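Local structure of 2-dehydropantoate 2-reductase (Bacillus subtilis, 3EGO) at residues A[32-37]-A[60-65]; A[6-11]-A[71-76]; A[186-191]-A[210-215]; A[216-221]-A[279-284]. The protein probably catalyses the NADPH-dependent reduction of ketopantoate (2-dehydropantoate) to pantoic acid, a step of pantothenate biosynthesis. All blocks are in the same frame, centred on the assembly; numbering follows the deposited sequence. Where two conformers were deposited one is given.

Overall arrangement
Interactions 1 and 2 belong to the N-terminal Rossmann-type half, interactions 3 and 4 to the all-helical C-terminal half, and the two pairs lie on opposite sides of the chain's centre. Interaction 2 joins two parallel strands of the main sheet at the glycine-rich turn. Interaction 1, about 11 Å away between centres, falls within the chain span that interaction 2 brackets, and touches it through Gln36 on Gly10 and Ile64 on Ile8. Interactions 3 and 4 follow later, about 8 Å apart between centres, sharing helix 206-223 and both reaching the second subunit. Some 29 Å separates the centres of interactions 2 and 3, whose surroundings probably supply cofactor and substrate residues respectively.

Interaction 1. Residues A[32-37]-A[60-65]; sequences RRQEQA and ADTSIN
Thr62 lays its methyl group against the start of helix 34-43, where CG2 comes within 3.6 Å of Gln34 CA, while Ala37 one turn later meets Ala60. The threonine's CG2 stands beside its own backbone N and its OG1 lies between N and the carbonyl carbon (chi1 46°), an arrangement that gives the methyl to the helix and offers the hydroxyl to Gln34. That side chain is bent at chi2 (136°), and its NE2 reaches Thr62 OG1 in a weak hydrogen bond of 3.3 Å with an N-H...O angle of only 125°. The alanine pair is plainer: Ala37 CB and Ala60 CB are 3.8 Å apart, and Ala60 CB also packs against the helix backbone near Ala37 O.

Behind Thr62, Asp61 shapes the chain as it leaves strand 52-61. Its OD2 accepts from Thr62 N at 2.8 Å through the anti lone pair, and from Ser63 N at 3.3 Å from above the carboxylate plane, the latter closing an Asx turn. On the helix side Arg33 occupies the N-cap position, its carbonyl O receiving Ala37 N. Arg33 NH1 is bridged to Glu35 OE2, which lies in the guanidinium plane, at 2.8 Å, and NH2 pairs with Asp131. Gln36 NE2 reaches Gly10 O of the glycine-rich turn, beside which the contact joins strand end to helix start near the surface of the Rossmann-type domain.

Small apolar groups thus make most of the contact, and its one polar link across the segments is weak; the stronger bonds lie within each segment, those of Asp61 shaping the turn after the strand.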
loop_
_atom_site.group_PDB
_atom_site.type_symbol
_atom_site.label_atom_id
_atom_site.label_comp_id
_atom_site.label_asym_id
_atom_site.label_seq_id
_atom_site.Cartn_x
_atom_site.Cartn_y
_atom_site.Cartn_z
ATOM N N ARG A 32 7.888 18.147 25.286
ATOM C CA ARG A 32 6.582 18.785 25.145
ATOM C C ARG A 32 5.626 18.434 26.302
ATOM O O ARG A 32 4.747 19.242 26.643
ATOM C CB ARG A 32 5.944 18.462 23.787
ATOM C CG ARG A 32 5.191 17.120 23.730
ATOM C CD ARG A 32 4.143 17.136 22.632
ATOM N NE ARG A 32 2.993 17.990 22.953
ATOM C CZ ARG A 32 2.334 18.731 22.058
ATOM N NH1 ARG A 32 2.724 18.748 20.790
ATOM N NH2 ARG A 32 1.294 19.466 22.427
ATOM N N ARG A 33 5.807 17.261 26.921
ATOM C CA ARG A 33 4.950 16.850 28.074
ATOM C C ARG A 33 5.553 17.107 29.468
ATOM O O ARG A 33 6.623 16.591 29.819
ATOM C CB ARG A 33 4.537 15.387 27.953
ATOM C CG ARG A 33 3.995 15.029 26.584
ATOM C CD ARG A 33 3.950 13.523 26.386
ATOM N NE ARG A 33 5.249 12.907 26.083
ATOM C CZ ARG A 33 5.868 12.017 26.864
ATOM N NH1 ARG A 33 5.337 11.626 28.017
ATOM N NH2 ARG A 33 7.024 11.510 26.491
ATOM N N GLN A 34 4.859 17.919 30.272
ATOM C CA GLN A 34 5.348 18.243 31.629
ATOM C C GLN A 34 5.624 16.987 32.465
ATOM O O GLN A 34 6.495 16.962 33.350
ATOM C CB GLN A 34 4.326 19.178 32.322
ATOM C CG GLN A 34 4.888 20.027 33.455
ATOM C CD GLN A 34 4.399 21.478 33.369
ATOM O OE1 GLN A 34 3.622 21.937 34.210
ATOM N NE2 GLN A 34 4.843 22.199 32.328
ATOM N N GLU A 35 4.885 15.922 32.197
ATOM C CA GLU A 35 5.057 14.689 32.974
ATOM C C GLU A 35 6.409 14.052 32.698
ATOM O O GLU A 35 7.028 13.439 33.587
ATOM C CB GLU A 35 3.975 13.692 32.606
ATOM C CG GLU A 35 3.594 13.815 31.162
ATOM C CD GLU A 35 2.935 12.562 30.637
ATOM O OE1 GLU A 35 2.393 11.778 31.474
ATOM O OE2 GLU A 35 2.974 12.370 29.397
ATOM N N GLN A 36 6.862 14.144 31.450
ATOM C CA GLN A 36 8.214 13.652 31.211
ATOM C C GLN A 36 9.231 14.580 31.831
ATOM O O GLN A 36 10.149 14.136 32.465
ATOM C CB GLN A 36 8.495 13.547 29.733
ATOM C CG GLN A 36 9.954 13.074 29.493
ATOM C CD GLN A 36 10.205 12.818 28.015
ATOM O OE1 GLN A 36 9.598 13.442 27.154
ATOM N NE2 GLN A 36 11.090 11.884 27.725
ATOM N N ALA A 37 9.087 15.888 31.607
ATOM C CA ALA A 37 10.005 16.850 32.186
ATOM C C ALA A 37 10.102 16.673 33.693
ATOM O O ALA A 37 11.194 16.715 34.263
ATOM C CB ALA A 37 9.612 18.293 31.791
ATOM N N ALA A 60 15.124 19.449 33.022
ATOM C CA ALA A 60 14.114 19.309 31.995
ATOM C C ALA A 60 13.133 20.489 32.022
ATOM O O ALA A 60 13.007 21.188 33.032
ATOM C CB ALA A 60 13.393 17.985 32.139
ATOM N N ASP A 61 12.449 20.718 30.923
ATOM C CA ASP A 61 11.549 21.847 30.822
ATOM C C ASP A 61 10.640 21.581 29.646
ATOM O O ASP A 61 10.897 20.664 28.870
ATOM C CB ASP A 61 12.345 23.125 30.571
ATOM C CG ASP A 61 11.721 24.345 31.222
ATOM O OD1 ASP A 61 12.471 25.047 31.949
ATOM O OD2 ASP A 61 10.502 24.591 31.002
ATOM N N THR A 62 9.585 22.393 29.507
ATOM C CA THR A 62 8.623 22.215 28.446
ATOM C C THR A 62 8.768 23.400 27.514
ATOM O O THR A 62 8.086 23.521 26.513
ATOM C CB THR A 62 7.189 22.099 29.016
ATOM O OG1 THR A 62 6.988 23.117 29.990
ATOM C CG2 THR A 62 7.007 20.749 29.717
ATOM N N SER A 63 9.714 24.260 27.841
ATOM C CA SER A 63 9.993 25.378 26.969
ATOM C C SER A 63 11.471 25.722 27.012
ATOM O O SER A 63 12.181 25.377 27.955
ATOM C CB SER A 63 9.130 26.574 27.381
ATOM O OG SER A 63 9.443 26.914 28.728
ATOM N N ILE A 64 11.935 26.375 25.957
ATOM C CA ILE A 64 13.311 26.863 25.910
ATOM C C ILE A 64 13.306 28.180 26.670
ATOM O O ILE A 64 12.852 29.209 26.166
ATOM C CB ILE A 64 13.787 27.115 24.459
ATOM C CG1 ILE A 64 13.608 25.855 23.608
ATOM C CG2 ILE A 64 15.272 27.583 24.413
ATOM C CD1 ILE A 64 13.833 26.090 22.154
ATOM N N ASN A 65 13.768 28.155 27.905
ATOM C CA ASN A 65 13.782 29.398 28.634
ATOM C C ASN A 65 15.129 29.665 29.303
ATOM O O ASN A 65 15.218 30.333 30.346
ATOM C CB ASN A 65 12.556 29.554 29.560
ATOM C CG ASN A 65 12.219 28.296 30.305
ATOM O OD1 ASN A 65 12.988 27.846 31.159
ATOM N ND2 ASN A 65 11.052 27.724 30.012
#

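Interaction 2. Residues A[6-11]-A[71-76]; sequences GIIGGG and LVVTVK
Ile8 O is gripped twice by Thr74: the backbone N binds it at 2.9 Å with an N-H...O angle of 157°, and OG1 donates to it, also at 2.9 Å, from above the carbonyl plane. With chi1 at 68° the threonine hydroxyl sits between its own N and carbonyl carbon, which brings it over Ile8 O. The same OG1 accepts from a water at 2.8 Å, which in turn takes a weak bond from Gly11 N, linking the residue just after strand 70-73 to the glycine-rich turn. Replacing Thr74 by a valine would probably leave Ile8 O with one donor fewer and the water without its tie to this side of the turn.

Earlier in the parallel pair, Val72 N gives to Gly6 O and Val72 O accepts from Ile8 N at 2.7 Å. Gly9 has a positive phi (119°), and any side chain there would run into Thr74 OG1; Gly9, Gly10 and Gly11 begin the probable NADP(+) site. Ile8 CG1 lies beside Val73 CG2 (3.9 Å), and its CD1 meets Leu71 CD2, on the sheet face where helix 80-86 packs through Val83 and Leu80. Ile7 and Val72 point together to the other face, where helix 12-22 covers Ile7 with Cys17, Ala18 and Leu21. Strands 26-30 and 94-97 flank the pair, completing the parallel core of the Rossmann-type fold.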
loop_
_atom_site.group_PDB
_atom_site.type_symbol
_atom_site.label_atom_id
_atom_site.label_comp_id
_atom_site.label_asym_id
_atom_site.label_seq_id
_atom_site.Cartn_x
_atom_site.Cartn_y
_atom_site.Cartn_z
ATOM N N GLY A 6 20.872 22.460 25.626
ATOM C CA GLY A 6 19.477 21.999 25.641
ATOM C C GLY A 6 19.195 20.990 24.565
ATOM O O GLY A 6 19.532 21.188 23.402
ATOM N N ILE A 7 18.611 19.860 24.954
ATOM C CA ILE A 7 18.226 18.835 23.986
ATOM C C ILE A 7 16.739 19.054 23.713
ATOM O O ILE A 7 15.942 18.939 24.619
ATOM C CB ILE A 7 18.432 17.404 24.572
ATOM C CG1 ILE A 7 19.860 17.214 25.182
ATOM C CG2 ILE A 7 18.058 16.355 23.511
ATOM C CD1 ILE A 7 20.931 17.228 24.181
ATOM N N ILE A 8 16.359 19.380 22.485
ATOM C CA ILE A 8 14.939 19.588 22.180
ATOM C C ILE A 8 14.364 18.269 21.710
ATOM O O ILE A 8 14.689 17.784 20.609
ATOM C CB ILE A 8 14.684 20.646 21.086
ATOM C CG1 ILE A 8 15.559 21.905 21.274
ATOM C CG2 ILE A 8 13.169 20.960 20.990
ATOM C CD1 ILE A 8 15.204 22.753 22.444
ATOM N N GLY A 9 13.519 17.679 22.549
ATOM C CA GLY A 9 12.938 16.361 22.214
ATOM C C GLY A 9 13.324 15.309 23.228
ATOM O O GLY A 9 14.515 15.151 23.552
ATOM N N GLY A 10 12.332 14.566 23.727
ATOM C CA GLY A 10 12.611 13.548 24.723
ATOM C C GLY A 10 12.375 12.126 24.220
ATOM O O GLY A 10 12.038 11.256 25.006
ATOM N N GLY A 11 12.502 11.918 22.912
ATOM C CA GLY A 11 12.428 10.606 22.252
ATOM C C GLY A 11 13.755 9.883 22.474
ATOM O O GLY A 11 14.584 10.330 23.269
ATOM N N LEU A 71 21.894 24.121 21.256
ATOM C CA LEU A 71 20.637 23.395 21.209
ATOM C C LEU A 71 20.731 22.273 20.199
ATOM O O LEU A 71 21.195 22.465 19.079
ATOM C CB LEU A 71 19.485 24.310 20.813
ATOM C CG LEU A 71 19.180 25.346 21.893
ATOM C CD1 LEU A 71 18.154 26.368 21.356
ATOM C CD2 LEU A 71 18.684 24.654 23.124
ATOM N N VAL A 72 20.263 21.098 20.602
ATOM C CA VAL A 72 20.332 19.937 19.750
ATOM C C VAL A 72 18.904 19.543 19.514
ATOM O O VAL A 72 18.197 19.238 20.470
ATOM C CB VAL A 72 21.082 18.773 20.401
ATOM C CG1 VAL A 72 21.028 17.544 19.444
ATOM C CG2 VAL A 72 22.546 19.138 20.767
ATOM N N VAL A 73 18.473 19.583 18.262
ATOM C CA VAL A 73 17.062 19.388 17.907
ATOM C C VAL A 73 16.845 17.986 17.370
ATOM O O VAL A 73 17.415 17.601 16.353
ATOM C CB VAL A 73 16.572 20.446 16.874
ATOM C CG1 VAL A 73 15.110 20.102 16.371
ATOM C CG2 VAL A 73 16.626 21.851 17.490
ATOM N N THR A 74 16.013 17.213 18.071
ATOM C CA THR A 74 15.868 15.794 17.796
ATOM C C THR A 74 14.401 15.399 17.502
ATOM O O THR A 74 14.121 14.206 17.299
ATOM C CB THR A 74 16.409 14.930 18.992
ATOM O OG1 THR A 74 15.556 15.109 20.126
ATOM C CG2 THR A 74 17.795 15.380 19.417
ATOM N N VAL A 75 13.487 16.377 17.461
ATOM C CA VAL A 75 12.044 16.092 17.308
ATOM C C VAL A 75 11.647 15.684 15.907
ATOM O O VAL A 75 12.322 16.010 14.946
ATOM C CB VAL A 75 11.125 17.285 17.708
ATOM C CG1 VAL A 75 11.476 17.807 19.075
ATOM C CG2 VAL A 75 11.141 18.386 16.631
ATOM N N LYS A 76 10.526 14.982 15.813
ATOM C CA LYS A 76 9.919 14.653 14.541
ATOM C C LYS A 76 9.494 15.902 13.777
ATOM O O LYS A 76 9.078 16.904 14.372
ATOM C CB LYS A 76 8.717 13.744 14.768
ATOM C CG LYS A 76 9.096 12.350 15.261
HETATM O O HOH W 1 14.337 12.633 20.540
#

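Interaction 3. Residues A[186-191]-A[210-215]; sequences ACINPL and AFMKLV
Leu191 pushes its branched end into the helix opposite and meets three residues there. CD2 settles on the backbone of Met212, 3.6 Å from its CA, and also comes within 4.0 Å of Phe211 CD2, approaching the ring obliquely. CD1 meets Val215 CG2 at 3.8 Å, and the two side chains run alongside in opposing senses. The leucine's chi1 of -95° departs from the usual staggered values, probably a somewhat strained setting, with CD2 on Met212, CD1 on Val215, and Phe211 beside both.

From the other helix, Met212 CG lies anti to its backbone N (chi1 -156°), which carries it to Cys187; an extended chi2 runs SD on toward Ile188, and the bend at chi3 then turns the terminal methyl. CG touches Cys187 O at 3.3 Å and Cys187 CB at 3.8 Å. Val215 CG1, anti to its backbone N, reaches toward Ala186 O and lies 4.5 Å from Cys187 SG. The carbonyls of Ala186 and Cys187 are buried here without a partner, because Pro190 has no N-H to give and Leu191 N makes no bond to the preceding turn, where the helix is kinked.

No hydrogen bond crosses the contact, and the axes of the two short segments, 9.3 Å apart at closest, cross at 124°. Helices 228-241 and 280-291 close over this interface, with Trp232 on Met212 and Leu285 on Leu191, and Phe211 stacks on Phe284 of the second subunit. The arrangement is that of the helical C-terminal domain of ketopantoate reductases, in which helix 174-195 also carries Asn185 and Asn189, probable substrate-binding residues.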
loop_
_atom_site.group_PDB
_atom_site.type_symbol
_atom_site.label_atom_id
_atom_site.label_comp_id
_atom_site.label_asym_id
_atom_site.label_seq_id
_atom_site.Cartn_x
_atom_site.Cartn_y
_atom_site.Cartn_z
ATOM N N ALA A 186 15.045 6.388 1.779
ATOM C CA ALA A 186 14.012 6.584 0.759
ATOM C C ALA A 186 13.757 5.300 -0.038
ATOM O O ALA A 186 12.647 5.054 -0.467
ATOM C CB ALA A 186 14.430 7.733 -0.166
ATOM N N CYS A 187 14.786 4.481 -0.244
ATOM C CA CYS A 187 14.633 3.251 -1.009
ATOM C C CYS A 187 14.075 2.109 -0.217
ATOM O O CYS A 187 13.377 1.250 -0.779
ATOM C CB CYS A 187 15.959 2.787 -1.594
ATOM S SG CYS A 187 16.601 3.849 -2.813
ATOM N N ILE A 188 14.405 2.048 1.072
ATOM C CA ILE A 188 13.973 0.919 1.877
ATOM C C ILE A 188 12.642 1.149 2.580
ATOM O O ILE A 188 11.795 0.262 2.603
ATOM C CB ILE A 188 14.996 0.536 2.974
ATOM C CG1 ILE A 188 16.321 0.050 2.353
ATOM C CG2 ILE A 188 14.407 -0.571 3.876
ATOM C CD1 ILE A 188 17.480 -0.170 3.429
ATOM N N ASN A 189 12.468 2.323 3.180
ATOM C CA ASN A 189 11.330 2.559 4.109
ATOM C C ASN A 189 9.892 2.569 3.537
ATOM O O ASN A 189 8.989 1.895 4.061
ATOM C CB ASN A 189 11.595 3.833 4.916
ATOM C CG ASN A 189 12.722 3.649 5.971
ATOM O OD1 ASN A 189 13.463 2.668 5.944
ATOM N ND2 ASN A 189 12.848 4.606 6.877
ATOM N N PRO A 190 9.652 3.394 2.500
ATOM C CA PRO A 190 8.356 3.400 1.849
ATOM C C PRO A 190 8.007 2.038 1.293
ATOM O O PRO A 190 6.853 1.631 1.399
ATOM C CB PRO A 190 8.549 4.396 0.681
ATOM C CG PRO A 190 9.732 5.259 1.064
ATOM C CD PRO A 190 10.590 4.404 1.956
ATOM N N LEU A 191 8.986 1.331 0.705
ATOM C CA LEU A 191 8.702 0.046 0.086
ATOM C C LEU A 191 8.304 -1.006 1.078
ATOM O O LEU A 191 7.365 -1.770 0.828
ATOM C CB LEU A 191 9.895 -0.496 -0.714
ATOM C CG LEU A 191 9.914 -0.209 -2.205
ATOM C CD1 LEU A 191 10.118 1.262 -2.449
ATOM C CD2 LEU A 191 11.032 -0.998 -2.876
ATOM N N ALA A 210 13.947 -5.036 -8.142
ATOM C CA ALA A 210 13.758 -4.242 -9.353
ATOM C C ALA A 210 12.912 -2.990 -9.090
ATOM O O ALA A 210 13.216 -1.894 -9.590
ATOM C CB ALA A 210 13.109 -5.117 -10.487
ATOM N N PHE A 211 11.847 -3.134 -8.301
ATOM C CA PHE A 211 11.095 -1.935 -7.939
ATOM C C PHE A 211 11.926 -0.963 -7.093
ATOM O O PHE A 211 11.941 0.239 -7.347
ATOM C CB PHE A 211 9.799 -2.330 -7.218
ATOM C CG PHE A 211 8.791 -1.223 -7.137
ATOM C CD1 PHE A 211 7.691 -1.195 -8.007
ATOM C CD2 PHE A 211 8.925 -0.226 -6.191
ATOM C CE1 PHE A 211 6.755 -0.150 -7.931
ATOM C CE2 PHE A 211 7.972 0.815 -6.081
ATOM C CZ PHE A 211 6.888 0.858 -6.969
ATOM N N MET A 212 12.642 -1.478 -6.089
ATOM C CA MET A 212 13.602 -0.621 -5.354
ATOM C C MET A 212 14.585 0.124 -6.273
ATOM O O MET A 212 14.858 1.305 -6.080
ATOM C CB MET A 212 14.384 -1.427 -4.288
ATOM C CG MET A 212 14.935 -0.526 -3.137
ATOM S SD MET A 212 15.684 -1.356 -1.696
ATOM C CE MET A 212 16.823 -2.462 -2.480
ATOM N N LYS A 213 15.124 -0.577 -7.265
ATOM C CA LYS A 213 16.078 0.046 -8.200
ATOM C C LYS A 213 15.447 1.215 -8.934
ATOM O O LYS A 213 16.074 2.270 -9.124
ATOM C CB LYS A 213 16.590 -0.985 -9.192
ATOM C CG LYS A 213 17.976 -0.674 -9.747
ATOM C CD LYS A 213 18.328 -1.649 -10.840
ATOM C CE LYS A 213 19.628 -1.236 -11.525
ATOM N NZ LYS A 213 20.191 -2.417 -12.256
ATOM N N LEU A 214 14.186 1.035 -9.349
ATOM C CA LEU A 214 13.442 2.103 -10.014
ATOM C C LEU A 214 13.272 3.308 -9.103
ATOM O O LEU A 214 13.370 4.463 -9.535
ATOM C CB LEU A 214 12.065 1.588 -10.478
ATOM C CG LEU A 214 12.025 0.614 -11.657
ATOM C CD1 LEU A 214 10.594 0.168 -11.913
ATOM C CD2 LEU A 214 12.640 1.287 -12.893
ATOM N N VAL A 215 12.973 3.040 -7.827
ATOM C CA VAL A 215 12.920 4.119 -6.846
ATOM C C VAL A 215 14.326 4.745 -6.677
ATOM O O VAL A 215 14.480 5.955 -6.683
ATOM C CB VAL A 215 12.393 3.613 -5.483
ATOM C CG1 VAL A 215 12.496 4.692 -4.431
ATOM C CG2 VAL A 215 10.906 3.188 -5.639
#

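Interaction 4. Residues A[216-221]-A[279-284]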
loop_
_atom_site.group_PDB
_atom_site.type_symbol
_atom_site.label_atom_id
_atom_site.label_comp_id
_atom_site.label_asym_id
_atom_site.label_seq_id
_atom_site.Cartn_x
_atom_site.Cartn_y
_atom_site.Cartn_z
ATOM N N PHE A 216 15.343 3.904 -6.554
ATOM C CA PHE A 216 16.718 4.452 -6.401
ATOM C C PHE A 216 17.071 5.434 -7.557
ATOM O O PHE A 216 17.570 6.556 -7.359
ATOM C CB PHE A 216 17.713 3.294 -6.370
ATOM C CG PHE A 216 19.141 3.753 -6.364
ATOM C CD1 PHE A 216 19.759 4.078 -5.164
ATOM C CD2 PHE A 216 19.851 3.894 -7.554
ATOM C CE1 PHE A 216 21.085 4.528 -5.148
ATOM C CE2 PHE A 216 21.181 4.338 -7.539
ATOM C CZ PHE A 216 21.778 4.653 -6.334
ATOM N N GLN A 217 16.786 5.003 -8.782
ATOM C CA GLN A 217 17.133 5.799 -9.957
ATOM C C GLN A 217 16.505 7.168 -9.925
ATOM O O GLN A 217 17.172 8.142 -10.254
ATOM C CB GLN A 217 16.800 5.052 -11.252
ATOM C CG GLN A 217 17.612 3.749 -11.394
ATOM C CD GLN A 217 17.271 2.948 -12.641
ATOM O OE1 GLN A 217 18.129 2.236 -13.179
ATOM N NE2 GLN A 217 16.020 3.071 -13.122
ATOM N N GLU A 218 15.230 7.263 -9.531
ATOM C CA GLU A 218 14.598 8.572 -9.392
ATOM C C GLU A 218 15.264 9.412 -8.315
ATOM O O GLU A 218 15.586 10.585 -8.515
ATOM C CB GLU A 218 13.105 8.434 -9.029
ATOM C CG GLU A 218 12.318 7.571 -9.968
ATOM C CD GLU A 218 10.828 7.482 -9.625
ATOM O OE1 GLU A 218 10.425 7.768 -8.469
ATOM O OE2 GLU A 218 10.065 7.121 -10.531
ATOM N N ALA A 219 15.394 8.832 -7.130
ATOM C CA ALA A 219 15.925 9.570 -5.989
ATOM C C ALA A 219 17.342 10.003 -6.269
ATOM O O ALA A 219 17.710 11.140 -6.005
ATOM C CB ALA A 219 15.897 8.684 -4.726
ATOM N N CYS A 220 18.124 9.072 -6.807
ATOM C CA CYS A 220 19.528 9.333 -7.139
ATOM C C CYS A 220 19.679 10.553 -8.055
ATOM O O CYS A 220 20.468 11.457 -7.770
ATOM C CB CYS A 220 20.162 8.069 -7.720
ATOM S SG CYS A 220 21.931 8.194 -8.183
ATOM N N ARG A 221 18.891 10.608 -9.131
ATOM C CA ARG A 221 18.893 11.782 -10.009
ATOM C C ARG A 221 18.425 13.080 -9.348
ATOM O O ARG A 221 19.036 14.143 -9.553
ATOM C CB ARG A 221 18.095 11.527 -11.286
ATOM C CG ARG A 221 18.040 12.730 -12.229
ATOM C CD ARG A 221 19.467 13.236 -12.635
ATOM N NE ARG A 221 19.388 14.476 -13.417
ATOM C CZ ARG A 221 19.290 15.688 -12.879
ATOM N NH1 ARG A 221 19.297 15.833 -11.553
ATOM N NH2 ARG A 221 19.191 16.761 -13.657
ATOM N N ALA A 279 9.099 11.696 -10.926
ATOM C CA ALA A 279 9.287 10.955 -9.691
ATOM C C ALA A 279 8.010 10.162 -9.514
ATOM O O ALA A 279 7.401 10.236 -8.452
ATOM C CB ALA A 279 9.422 11.915 -8.558
ATOM N N VAL A 280 7.624 9.428 -10.563
ATOM C CA VAL A 280 6.348 8.712 -10.560
ATOM C C VAL A 280 6.271 7.634 -9.477
ATOM O O VAL A 280 5.221 7.474 -8.847
ATOM C CB VAL A 280 5.999 8.089 -11.927
ATOM C CG1 VAL A 280 6.935 6.967 -12.261
ATOM C CG2 VAL A 280 4.574 7.570 -11.910
ATOM N N HIS A 281 7.355 6.890 -9.266
ATOM C CA HIS A 281 7.330 5.849 -8.238
ATOM C C HIS A 281 7.318 6.470 -6.859
ATOM O O HIS A 281 6.524 6.082 -6.013
ATOM C CB HIS A 281 8.507 4.913 -8.390
ATOM C CG HIS A 281 8.521 4.202 -9.700
ATOM N ND1 HIS A 281 9.059 4.754 -10.839
ATOM C CD2 HIS A 281 8.013 3.003 -10.059
ATOM C CE1 HIS A 281 8.911 3.904 -11.843
ATOM N NE2 HIS A 281 8.267 2.840 -11.398
ATOM N N LEU A 282 8.206 7.426 -6.616
ATOM C CA LEU A 282 8.142 8.181 -5.360
ATOM C C LEU A 282 6.763 8.808 -5.103
ATOM O O LEU A 282 6.293 8.881 -3.970
ATOM C CB LEU A 282 9.240 9.264 -5.345
ATOM C CG LEU A 282 10.674 8.742 -5.185
ATOM C CD1 LEU A 282 11.649 9.828 -5.604
ATOM C CD2 LEU A 282 10.932 8.359 -3.746
ATOM N N GLU A 283 6.106 9.301 -6.149
ATOM C CA GLU A 283 4.838 9.970 -5.933
ATOM C C GLU A 283 3.781 8.931 -5.526
ATOM O O GLU A 283 2.904 9.193 -4.686
ATOM C CB GLU A 283 4.403 10.624 -7.242
ATOM C CG GLU A 283 3.345 11.644 -7.089
ATOM C CD GLU A 283 3.950 13.007 -6.997
ATOM O OE1 GLU A 283 4.011 13.521 -5.872
ATOM O OE2 GLU A 283 4.379 13.548 -8.046
ATOM N N PHE A 284 3.830 7.762 -6.132
ATOM C CA PHE A 284 2.824 6.732 -5.830
ATOM C C PHE A 284 2.999 6.225 -4.366
ATOM O O PHE A 284 2.036 6.002 -3.618
ATOM C CB PHE A 284 2.946 5.537 -6.794
ATOM C CG PHE A 284 1.858 4.493 -6.567
ATOM C CD1 PHE A 284 0.601 4.666 -7.138
ATOM C CD2 PHE A 284 2.067 3.423 -5.713
ATOM C CE1 PHE A 284 -0.422 3.737 -6.905
ATOM C CE2 PHE A 284 1.067 2.498 -5.459
ATOM C CZ PHE A 284 -0.187 2.665 -6.027
HETATM O O HOH W 2 9.560 8.830 -12.975
#
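Glu218 drives its carboxylate into the first turn of helix 280-291. A chi1 of -54° sets CG anti to the carbonyl carbon, and the extended chain beyond carries the carboxylate across. OE1 accepts from Leu282 N at 2.9 Å, nearly straight (171°), through its syn lone pair. OE2 receives His281 N at 3.0 Å, likewise on the syn side, and His281 ND1 in a His-carboxylate hydrogen bond of 2.6 Å, from above the carboxylate plane though within the plane of the imidazole; the two flat groups are 55° apart. A water that also binds Val280 N donates to OE2. Backbone N-H groups at a helix start would be expected to stabilise the negative charge. Leu282 lies along the glutamate stem, its CD1 4.0 Å from Glu218 CB.

A glutamine here, with no charge and an NH2 in place of one oxygen, would probably leave one of the N-H donors of His281 or Leu282 without its acceptor.

His281 NE2 pairs with His281 NE2 of the second subunit. Helix 261-274 packs on Ala279 and Leu282 through Leu269, while helix 174-195 meets Ala219 through Ile183, placing this junction of the helical C-terminal domain beside the dimer interface.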